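Glyoxalase family protein (Listeria monocytogenes, PDB 2P7Q) probably catalyses the manganese-dependent hydration of fosfomycin, opening the epoxide of the antibiotic and so giving resistance to it. Local coordinates at residues Ser6-Ile11 / Asn68-Gln73; Asn24-Glu29 / Phe117-Gly122; Pro95-Val100 / Ser106-Asp111. The protein carries 1 engineered substitution. All blocks are in the same frame, centred on the assembly; numbering follows the deposited sequence.

Contact 1: Ser6-Ile11 / Asn68-Gln73; sequences SHITLI and NHIAFQ. With MN (manganese (II) ion), chain I; MN (manganese (II) ion), chain G; GG6 ([(1S,2S)-1,2-dihydroxypropyl]phosphonic acid), chain J.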
loop_
_atom_site.group_PDB
_atom_site.type_symbol
_atom_site.label_atom_id
_atom_site.label_comp_id
_atom_site.label_asym_id
_atom_site.label_seq_id
_atom_site.Cartn_x
_atom_site.Cartn_y
_atom_site.Cartn_z
ATOM N N SER A 6 -0.376 -7.260 6.718
ATOM C CA SER A 6 0.814 -7.725 7.407
ATOM C C SER A 6 1.799 -6.576 7.499
ATOM O O SER A 6 2.167 -6.138 8.585
ATOM C CB SER A 6 1.474 -8.869 6.653
ATOM O OG SER A 6 2.624 -9.313 7.352
ATOM N N HIS A 7 2.208 -6.088 6.335
ATOM C CA HIS A 7 3.163 -4.996 6.246
ATOM C C HIS A 7 3.283 -4.523 4.804
ATOM O O HIS A 7 2.735 -5.140 3.893
ATOM C CB HIS A 7 4.539 -5.459 6.738
ATOM C CG HIS A 7 5.117 -6.598 5.955
ATOM N ND1 HIS A 7 4.886 -7.918 6.278
ATOM C CD2 HIS A 7 5.923 -6.613 4.867
ATOM C CE1 HIS A 7 5.529 -8.699 5.425
ATOM N NE2 HIS A 7 6.167 -7.932 4.559
ATOM N N ILE A 8 4.004 -3.427 4.610
ATOM C CA ILE A 8 4.221 -2.853 3.289
ATOM C C ILE A 8 5.715 -2.571 3.181
ATOM O O ILE A 8 6.284 -1.865 4.011
ATOM C CB ILE A 8 3.424 -1.544 3.121
ATOM C CG1 ILE A 8 1.931 -1.832 3.307
ATOM C CG2 ILE A 8 3.700 -0.935 1.767
ATOM C CD1 ILE A 8 1.023 -0.635 3.131
ATOM N N THR A 9 6.354 -3.137 2.169
ATOM C CA THR A 9 7.783 -2.957 1.993
ATOM C C THR A 9 8.107 -2.073 0.807
ATOM O O THR A 9 7.767 -2.398 -0.323
ATOM C CB THR A 9 8.488 -4.317 1.782
ATOM O OG1 THR A 9 8.349 -5.119 2.957
ATOM C CG2 THR A 9 9.960 -4.127 1.476
ATOM N N LEU A 10 8.774 -0.954 1.063
ATOM C CA LEU A 10 9.165 -0.062 -0.016
ATOM C C LEU A 10 10.660 -0.201 -0.258
ATOM O O LEU A 10 11.416 -0.551 0.642
ATOM C CB LEU A 10 8.827 1.381 0.328
ATOM C CG LEU A 10 7.343 1.625 0.588
ATOM C CD1 LEU A 10 7.114 3.107 0.863
ATOM C CD2 LEU A 10 6.522 1.150 -0.622
ATOM N N ILE A 11 11.075 0.065 -1.485
ATOM C CA ILE A 11 12.474 -0.030 -1.857
ATOM C C ILE A 11 12.970 1.383 -2.151
ATOM O O ILE A 11 12.335 2.126 -2.903
ATOM C CB ILE A 11 12.633 -0.908 -3.103
ATOM C CG1 ILE A 11 11.932 -2.251 -2.873
ATOM C CG2 ILE A 11 14.111 -1.104 -3.420
ATOM C CD1 ILE A 11 12.415 -3.014 -1.649
ATOM N N ASN A 68 -0.600 4.506 -8.392
ATOM C CA ASN A 68 -0.686 3.529 -7.318
ATOM C C ASN A 68 -0.231 4.294 -6.085
ATOM O O ASN A 68 0.804 4.966 -6.118
ATOM C CB ASN A 68 0.269 2.353 -7.560
ATOM C CG ASN A 68 -0.179 1.451 -8.702
ATOM O OD1 ASN A 68 -1.037 0.574 -8.526
ATOM N ND2 ASN A 68 0.395 1.668 -9.883
ATOM N N HIS A 69 -1.001 4.218 -5.006
ATOM C CA HIS A 69 -0.623 4.920 -3.785
ATOM C C HIS A 69 -1.131 4.306 -2.487
ATOM O O HIS A 69 -2.024 3.452 -2.478
ATOM C CB HIS A 69 -1.056 6.395 -3.838
ATOM C CG HIS A 69 -2.533 6.606 -3.991
ATOM N ND1 HIS A 69 -3.157 6.647 -5.219
ATOM C CD2 HIS A 69 -3.501 6.834 -3.073
ATOM C CE1 HIS A 69 -4.442 6.895 -5.051
ATOM N NE2 HIS A 69 -4.678 7.013 -3.759
ATOM N N ILE A 70 -0.522 4.747 -1.391
ATOM C CA ILE A 70 -0.888 4.302 -0.062
ATOM C C ILE A 70 -1.483 5.554 0.548
ATOM O O ILE A 70 -0.997 6.654 0.299
ATOM C CB ILE A 70 0.342 3.854 0.723
ATOM C CG1 ILE A 70 1.140 2.858 -0.118
ATOM C CG2 ILE A 70 -0.078 3.189 2.023
ATOM C CD1 ILE A 70 2.343 2.271 0.594
ATOM N N ALA A 71 -2.543 5.403 1.327
ATOM C CA ALA A 71 -3.196 6.562 1.913
ATOM C C ALA A 71 -3.405 6.425 3.398
ATOM O O ALA A 71 -3.928 5.412 3.863
ATOM C CB ALA A 71 -4.526 6.797 1.236
ATOM N N PHE A 72 -2.998 7.450 4.139
ATOM C CA PHE A 72 -3.155 7.457 5.581
ATOM C C PHE A 72 -4.296 8.377 5.939
ATOM O O PHE A 72 -4.616 9.314 5.197
ATOM C CB PHE A 72 -1.869 7.921 6.270
ATOM C CG PHE A 72 -0.734 6.972 6.094
ATOM C CD1 PHE A 72 0.055 7.015 4.948
ATOM C CD2 PHE A 72 -0.494 5.980 7.034
ATOM C CE1 PHE A 72 1.075 6.069 4.737
ATOM C CE2 PHE A 72 0.520 5.029 6.836
ATOM C CZ PHE A 72 1.301 5.077 5.682
ATOM N N GLN A 73 -4.895 8.102 7.092
ATOM C CA GLN A 73 -6.034 8.854 7.594
ATOM C C GLN A 73 -5.640 10.048 8.450
ATOM O O GLN A 73 -4.801 9.939 9.340
ATOM C CB GLN A 73 -6.921 7.913 8.419
ATOM C CG GLN A 73 -8.187 8.530 8.959
ATOM C CD GLN A 73 -9.197 8.782 7.877
ATOM O OE1 GLN A 73 -9.667 7.846 7.223
ATOM N NE2 GLN A 73 -9.540 10.050 7.668
HETATM MN MN MN I . 7.538 -8.676 2.855
HETATM MN MN MN G . -6.632 7.748 -2.664
HETATM O O1 GG6 J . 8.110 -10.198 3.813
HETATM C C2 GG6 J . 9.187 -10.534 4.706
HETATM C C3 GG6 J . 9.447 -12.073 4.646
HETATM C C1 GG6 J . 10.507 -9.774 4.329
HETATM O O2 GG6 J . 11.024 -10.099 3.025
HETATM P P GG6 J . 10.336 -7.998 4.407
HETATM O O3 GG6 J . 9.737 -7.605 5.817
HETATM O O4 GG6 J . 11.654 -7.431 4.271
HETATM O O5 GG6 J . 9.413 -7.444 3.264
#
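I8 and I70 meet tip to tip, and their methyl groups carry nearly the whole contact: CG2 of I8 lies 3.7 Å from CD1 of I70. I8 presents two branches to this one methyl, for its CD1 also comes within 4.1 Å of I70 CD1. With chi1 at -60°, CG2 of I8 stands anti to the backbone N and CG1 anti to the carbonyl carbon, which splays both branches toward the other strand. Packing is tight only here. L10 marks the looser side, its CD2 just grazing I70 CD1 at 4.5 Å, and the strands themselves stay well apart, with 9.4 Å between the CA atoms of I8 and I70. No hydrogen bond links the two segments.

The alternate residues serve metal sites on the far sides of the strands. H7 NE2 binds one manganese at 2.3 Å, and T9 OG1 donates to O5 of the diol phosphonate on that ion, 2.6 Å away. H69 NE2 binds the other manganese at 2.4 Å. H69 and E118 of the second subunit complete the site of H7; the H69 site takes E118 of its own chain and H7 of the second subunit. Two beta-rich halves meeting through an apolar seam fit the vicinal oxygen chelate fold of the glyoxalase superfamily, with metal sites shared between subunits as in dimeric fosfomycin resistance enzymes.

Contact 2: Asn24-Glu29 / Phe117-Gly122; sequences NIFNAE and FELHAG. With MN (manganese (II) ion), chain G; GG6 ([(1S,2S)-1,2-dihydroxypropyl]phosphonic acid), chain H.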
loop_
_atom_site.group_PDB
_atom_site.type_symbol
_atom_site.label_atom_id
_atom_site.label_comp_id
_atom_site.label_asym_id
_atom_site.label_seq_id
_atom_site.Cartn_x
_atom_site.Cartn_y
_atom_site.Cartn_z
ATOM N N ASN A 24 9.958 12.469 10.089
ATOM C CA ASN A 24 9.521 13.861 10.132
ATOM C C ASN A 24 8.036 14.003 9.829
ATOM O O ASN A 24 7.276 14.545 10.626
ATOM C CB ASN A 24 10.312 14.729 9.139
ATOM C CG ASN A 24 11.689 15.110 9.647
ATOM O OD1 ASN A 24 12.007 14.934 10.821
ATOM N ND2 ASN A 24 12.512 15.650 8.759
ATOM N N ILE A 25 7.630 13.507 8.667
ATOM C CA ILE A 25 6.244 13.604 8.236
ATOM C C ILE A 25 5.248 12.712 8.980
ATOM O O ILE A 25 4.265 13.197 9.540
ATOM C CB ILE A 25 6.146 13.314 6.730
ATOM C CG1 ILE A 25 7.056 14.288 5.976
ATOM C CG2 ILE A 25 4.709 13.453 6.255
ATOM C CD1 ILE A 25 7.075 14.104 4.488
ATOM N N PHE A 26 5.512 11.412 9.001
ATOM C CA PHE A 26 4.607 10.469 9.643
ATOM C C PHE A 26 4.878 10.124 11.100
ATOM O O PHE A 26 4.252 9.213 11.630
ATOM C CB PHE A 26 4.573 9.165 8.847
ATOM C CG PHE A 26 4.331 9.353 7.377
ATOM C CD1 PHE A 26 5.394 9.544 6.502
ATOM C CD2 PHE A 26 3.046 9.321 6.861
ATOM C CE1 PHE A 26 5.178 9.695 5.131
ATOM C CE2 PHE A 26 2.826 9.472 5.490
ATOM C CZ PHE A 26 3.896 9.657 4.626
ATOM N N ASN A 27 5.792 10.828 11.760
ATOM C CA ASN A 27 6.091 10.513 13.155
ATOM C C ASN A 27 6.385 9.013 13.234
ATOM O O ASN A 27 6.042 8.359 14.216
ATOM C CB ASN A 27 4.887 10.839 14.058
ATOM C CG ASN A 27 4.624 12.343 14.197
ATOM O OD1 ASN A 27 4.458 13.059 13.213
ATOM N ND2 ASN A 27 4.576 12.817 15.437
ATOM N N ALA A 28 7.009 8.470 12.190
ATOM C CA ALA A 28 7.313 7.037 12.138
ATOM C C ALA A 28 8.219 6.566 13.273
ATOM O O ALA A 28 9.269 7.154 13.533
ATOM C CB ALA A 28 7.929 6.678 10.796
ATOM N N GLU A 29 7.801 5.493 13.940
ATOM C CA GLU A 29 8.541 4.931 15.059
ATOM C C GLU A 29 9.433 3.796 14.602
ATOM O O GLU A 29 8.955 2.671 14.414
ATOM C CB GLU A 29 7.577 4.398 16.119
ATOM C CG GLU A 29 8.260 3.793 17.344
ATOM C CD GLU A 29 7.299 3.033 18.252
ATOM O OE1 GLU A 29 6.082 3.344 18.252
ATOM O OE2 GLU A 29 7.767 2.128 18.982
ATOM N N PHE A 117 2.296 9.075 -2.004
ATOM C CA PHE A 117 1.682 8.994 -0.691
ATOM C C PHE A 117 0.505 9.932 -0.653
ATOM O O PHE A 117 0.382 10.835 -1.486
ATOM C CB PHE A 117 2.666 9.407 0.421
ATOM C CG PHE A 117 3.670 8.354 0.771
ATOM C CD1 PHE A 117 4.869 8.266 0.086
ATOM C CD2 PHE A 117 3.387 7.415 1.752
ATOM C CE1 PHE A 117 5.778 7.253 0.363
ATOM C CE2 PHE A 117 4.291 6.393 2.041
ATOM C CZ PHE A 117 5.489 6.314 1.340
ATOM N N GLU A 118 -0.357 9.723 0.331
ATOM C CA GLU A 118 -1.526 10.567 0.496
ATOM C C GLU A 118 -1.993 10.618 1.930
ATOM O O GLU A 118 -1.970 9.620 2.636
ATOM C CB GLU A 118 -2.685 10.077 -0.376
ATOM C CG GLU A 118 -4.047 10.602 0.077
ATOM C CD GLU A 118 -5.196 10.034 -0.737
ATOM O OE1 GLU A 118 -5.074 8.867 -1.178
ATOM O OE2 GLU A 118 -6.216 10.745 -0.920
ATOM N N LEU A 119 -2.408 11.801 2.344
ATOM C CA LEU A 119 -2.955 11.997 3.671
ATOM C C LEU A 119 -4.405 12.365 3.365
ATOM O O LEU A 119 -4.696 13.468 2.903
ATOM C CB LEU A 119 -2.229 13.139 4.387
ATOM C CG LEU A 119 -0.770 12.860 4.736
ATOM C CD1 LEU A 119 -0.179 14.082 5.423
ATOM C CD2 LEU A 119 -0.693 11.654 5.645
ATOM N N HIS A 120 -5.305 11.419 3.602
ATOM C CA HIS A 120 -6.723 11.602 3.316
ATOM C C HIS A 120 -7.554 12.011 4.522
ATOM O O HIS A 120 -7.424 11.452 5.610
ATOM C CB HIS A 120 -7.284 10.295 2.719
ATOM C CG HIS A 120 -8.711 10.376 2.261
ATOM N ND1 HIS A 120 -9.141 11.263 1.296
ATOM C CD2 HIS A 120 -9.795 9.635 2.597
ATOM C CE1 HIS A 120 -10.424 11.064 1.056
ATOM N NE2 HIS A 120 -10.845 10.082 1.832
ATOM N N ALA A 121 -8.391 13.017 4.316
ATOM C CA ALA A 121 -9.302 13.492 5.346
ATOM C C ALA A 121 -10.632 12.955 4.820
ATOM O O ALA A 121 -10.713 12.539 3.664
ATOM C CB ALA A 121 -9.308 15.014 5.395
ATOM N N GLY A 122 -11.680 12.950 5.627
ATOM C CA GLY A 122 -12.916 12.403 5.109
ATOM C C GLY A 122 -12.801 10.889 5.138
ATOM O O GLY A 122 -11.699 10.343 5.088
HETATM MN MN MN G . -6.632 7.748 -2.664
HETATM O O1 GG6 H . -7.950 9.408 -2.723
HETATM C C2 GG6 H . -9.381 9.220 -2.935
HETATM C C3 GG6 H . -10.119 10.584 -2.672
HETATM C C1 GG6 H . -9.684 8.733 -4.403
HETATM O O2 GG6 H . -9.249 9.694 -5.355
HETATM P P GG6 H . -8.892 7.191 -4.787
HETATM O O3 GG6 H . -9.362 6.088 -3.796
HETATM O O4 GG6 H . -9.250 6.836 -6.131
HETATM O O5 GG6 H . -7.316 7.328 -4.694
#
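F26, in the last part of helix 15-26, reaches to F117 and L119 on the strand. Its CB is directed toward that strand, and chi1 of -50° sets CG anti to the carbonyl carbon, carrying the ring outward. Partway along, one ring face receives CG2 of the preceding I25, which sits 3.9 Å above the plane and displaced toward the rim. Farther out, CE2 of F26 lies 4.1 Å from CD2 of L119. At the tip, CZ of F26 approaches CD2 of F117 to 3.7 Å. The two phenyl rings are inclined at 51° with centroids 5.4 Å apart, an oblique pairing.

E118, between the two strand residues that touch F26, has its CB turned away from the helix. Its extended chain takes OE1 to the manganese, 2.4 Å off, so successive residues of the strand serve the core and the metal site in turn.

F26 also meets the ring of F72 on strand 69-73 and packs on I49 of strand 44-49, while L119 touches Y82 of helix 79-87. F26 thus lies between strand 44-49 of the four-stranded sheet and strands 69-73 and 116-120 of the three-stranded one.

Contact 3: Pro95-Val100 / Ser106-Asp111; sequences PERPRV and SIYFYD. With GG6 ([(1S,2S)-1,2-dihydroxypropyl]phosphonic acid), chain H.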
loop_
_atom_site.group_PDB
_atom_site.type_symbol
_atom_site.label_atom_id
_atom_site.label_comp_id
_atom_site.label_asym_id
_atom_site.label_seq_id
_atom_site.Cartn_x
_atom_site.Cartn_y
_atom_site.Cartn_z
ATOM N N PRO A 95 -1.059 18.773 -7.257
ATOM C CA PRO A 95 -2.093 19.797 -7.055
ATOM C C PRO A 95 -3.402 19.157 -6.562
ATOM O O PRO A 95 -3.550 17.931 -6.582
ATOM C CB PRO A 95 -2.258 20.404 -8.447
ATOM C CG PRO A 95 -0.944 20.118 -9.115
ATOM C CD PRO A 95 -0.661 18.716 -8.672
ATOM N N GLU A 96 -4.347 19.983 -6.126
ATOM C CA GLU A 96 -5.627 19.469 -5.657
ATOM C C GLU A 96 -6.305 18.653 -6.756
ATOM O O GLU A 96 -6.450 19.105 -7.893
ATOM C CB GLU A 96 -6.535 20.622 -5.219
ATOM C CG GLU A 96 -6.283 21.117 -3.790
ATOM C CD GLU A 96 -7.007 20.285 -2.724
ATOM O OE1 GLU A 96 -6.841 20.585 -1.517
ATOM O OE2 GLU A 96 -7.747 19.339 -3.092
ATOM N N ARG A 97 -6.710 17.442 -6.405
ATOM C CA ARG A 97 -7.366 16.538 -7.337
ATOM C C ARG A 97 -8.877 16.827 -7.341
ATOM O O ARG A 97 -9.451 17.159 -6.301
ATOM C CB ARG A 97 -7.082 15.110 -6.886
ATOM C CG ARG A 97 -7.322 14.050 -7.912
ATOM C CD ARG A 97 -6.939 12.698 -7.353
ATOM N NE ARG A 97 -7.137 11.644 -8.340
ATOM C CZ ARG A 97 -6.419 11.523 -9.451
ATOM N NH1 ARG A 97 -5.449 12.393 -9.711
ATOM N NH2 ARG A 97 -6.676 10.543 -10.308
ATOM N N PRO A 98 -9.540 16.714 -8.509
ATOM C CA PRO A 98 -10.987 16.971 -8.607
ATOM C C PRO A 98 -11.821 16.079 -7.685
ATOM O O PRO A 98 -11.705 14.855 -7.728
ATOM C CB PRO A 98 -11.286 16.713 -10.080
ATOM C CG PRO A 98 -9.998 17.077 -10.750
ATOM C CD PRO A 98 -8.974 16.440 -9.841
ATOM N N ARG A 99 -12.662 16.709 -6.862
ATOM C CA ARG A 99 -13.521 16.006 -5.902
ATOM C C ARG A 99 -14.966 15.824 -6.364
ATOM O O ARG A 99 -15.295 16.064 -7.526
ATOM C CB ARG A 99 -13.522 16.753 -4.564
ATOM C CG ARG A 99 -12.297 16.509 -3.692
ATOM C CD ARG A 99 -12.270 17.463 -2.503
ATOM N NE ARG A 99 -11.889 18.813 -2.906
ATOM C CZ ARG A 99 -11.919 19.871 -2.103
ATOM N NH1 ARG A 99 -12.319 19.736 -0.848
ATOM N NH2 ARG A 99 -11.545 21.062 -2.556
ATOM N N VAL A 100 -15.823 15.394 -5.438
ATOM C CA VAL A 100 -17.242 15.183 -5.727
ATOM C C VAL A 100 -18.159 15.568 -4.556
ATOM O O VAL A 100 -18.994 14.765 -4.127
ATOM C CB VAL A 100 -17.536 13.704 -6.111
ATOM C CG1 VAL A 100 -16.839 13.347 -7.414
ATOM C CG2 VAL A 100 -17.085 12.776 -4.996
ATOM N N SER A 106 -7.658 15.930 0.295
ATOM C CA SER A 106 -6.498 15.040 0.290
ATOM C C SER A 106 -5.211 15.801 -0.029
ATOM O O SER A 106 -5.243 16.868 -0.647
ATOM C CB SER A 106 -6.657 13.932 -0.755
ATOM O OG SER A 106 -7.722 13.053 -0.459
ATOM N N ILE A 107 -4.084 15.240 0.403
ATOM C CA ILE A 107 -2.762 15.808 0.124
ATOM C C ILE A 107 -1.955 14.685 -0.519
ATOM O O ILE A 107 -1.789 13.617 0.071
ATOM C CB ILE A 107 -1.990 16.232 1.406
ATOM C CG1 ILE A 107 -2.734 17.323 2.165
ATOM C CG2 ILE A 107 -0.613 16.749 1.030
ATOM C CD1 ILE A 107 -2.120 17.606 3.536
ATOM N N TYR A 108 -1.466 14.912 -1.730
ATOM C CA TYR A 108 -0.664 13.894 -2.405
ATOM C C TYR A 108 0.767 14.400 -2.502
ATOM O O TYR A 108 0.993 15.604 -2.629
ATOM C CB TYR A 108 -1.227 13.599 -3.801
ATOM C CG TYR A 108 -2.393 12.619 -3.811
ATOM C CD1 TYR A 108 -3.716 13.056 -3.946
ATOM C CD2 TYR A 108 -2.165 11.247 -3.712
ATOM C CE1 TYR A 108 -4.779 12.140 -3.993
ATOM C CE2 TYR A 108 -3.218 10.333 -3.752
ATOM C CZ TYR A 108 -4.518 10.781 -3.896
ATOM O OH TYR A 108 -5.537 9.844 -3.957
ATOM N N PHE A 109 1.731 13.486 -2.446
ATOM C CA PHE A 109 3.130 13.876 -2.504
ATOM C C PHE A 109 4.037 12.659 -2.626
ATOM O O PHE A 109 3.623 11.542 -2.325
ATOM C CB PHE A 109 3.468 14.667 -1.241
ATOM C CG PHE A 109 3.256 13.897 0.036
ATOM C CD1 PHE A 109 4.274 13.118 0.571
ATOM C CD2 PHE A 109 2.034 13.944 0.698
ATOM C CE1 PHE A 109 4.080 12.395 1.747
ATOM C CE2 PHE A 109 1.826 13.226 1.873
ATOM C CZ PHE A 109 2.852 12.450 2.398
ATOM N N TYR A 110 5.279 12.859 -3.059
ATOM C CA TYR A 110 6.180 11.721 -3.194
ATOM C C TYR A 110 7.262 11.683 -2.126
ATOM O O TYR A 110 7.419 12.616 -1.353
ATOM C CB TYR A 110 6.887 11.728 -4.543
ATOM C CG TYR A 110 5.989 11.754 -5.746
ATOM C CD1 TYR A 110 5.485 12.957 -6.228
ATOM C CD2 TYR A 110 5.649 10.573 -6.411
ATOM C CE1 TYR A 110 4.672 12.985 -7.337
ATOM C CE2 TYR A 110 4.835 10.593 -7.523
ATOM C CZ TYR A 110 4.353 11.800 -7.979
ATOM O OH TYR A 110 3.556 11.844 -9.083
ATOM N N ASP A 111 7.989 10.573 -2.080
ATOM C CA ASP A 111 9.100 10.456 -1.168
ATOM C C ASP A 111 10.235 10.740 -2.144
ATOM O O ASP A 111 10.034 11.501 -3.093
ATOM C CB ASP A 111 9.206 9.049 -0.579
ATOM C CG ASP A 111 9.435 7.991 -1.625
ATOM O OD1 ASP A 111 9.782 6.854 -1.244
ATOM O OD2 ASP A 111 9.257 8.290 -2.817
HETATM O O1 GG6 H . -7.950 9.408 -2.723
HETATM C C2 GG6 H . -9.381 9.220 -2.935
HETATM C C3 GG6 H . -10.119 10.584 -2.672
HETATM C C1 GG6 H . -9.684 8.733 -4.403
HETATM O O2 GG6 H . -9.249 9.694 -5.355
HETATM P P GG6 H . -8.892 7.191 -4.787
HETATM O O3 GG6 H . -9.362 6.088 -3.796
HETATM O O4 GG6 H . -9.250 6.836 -6.131
HETATM O O5 GG6 H . -7.316 7.328 -4.694
#
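R97 meets Y108 because its CG stands anti to the backbone N (chi1 -163°) and the chain then runs straight from CG to NE, while chi1 of -82° at Y108 puts CG anti to the carbonyl carbon and directs the ring toward the loop. The aliphatic part of the arginine does the touching: CD of R97 lies 4.0 Å from CE1 of Y108, in an oblique approach to the ring. Guanidinium and ring planes are 67° apart, which rules out a parallel stack.

Y108 reaches the bound diol phosphonate; R97 only borders it. Y108 OH donates a hydrogen bond to O1 of the ligand, 2.7 Å away and near the ring plane, and lies 3.2 Å from its O5. Ligand O2 sits at the edge of the R97 guanidinium, but 4.1 Å from NE is too far for a direct bond.

Elsewhere the contact is slack. OE1 of E96 comes no nearer than 4.1 Å to the backbone O of S106, and this carboxylate has a long, weak ion pair with R105. S106 OG turns instead to E118 and H120, both of which line the ligand pocket.

No hydrogen bond joins 95-100 to 106-111, though the backbone of Y108 bonds that of K94. The tyrosine hydroxyl donates to an oxygen that also binds the manganese, and so probably helps to orient and polarise it.

Strands 69-73, 116-120 and 106-110 bring one segment of each contact into a single sheet. Probable hydrogen bonds from F72 N to E118 O (2.8 Å) and from H120 N to F72 O (2.7 Å) join contact 1 to contact 2, whose centres lie about 11 Å apart. On the other side of strand 116-120, F117 N probably bonds F109 O at 2.8 Å, tying in contact 3, which is nested within the loop closed by contact 2. One strand of each contact faces the same manganese site, through H69, E118 and Y108, with H69 NE2 packed 3.0 Å from Y108 OH, while H7 of contact 1 serves the other ion.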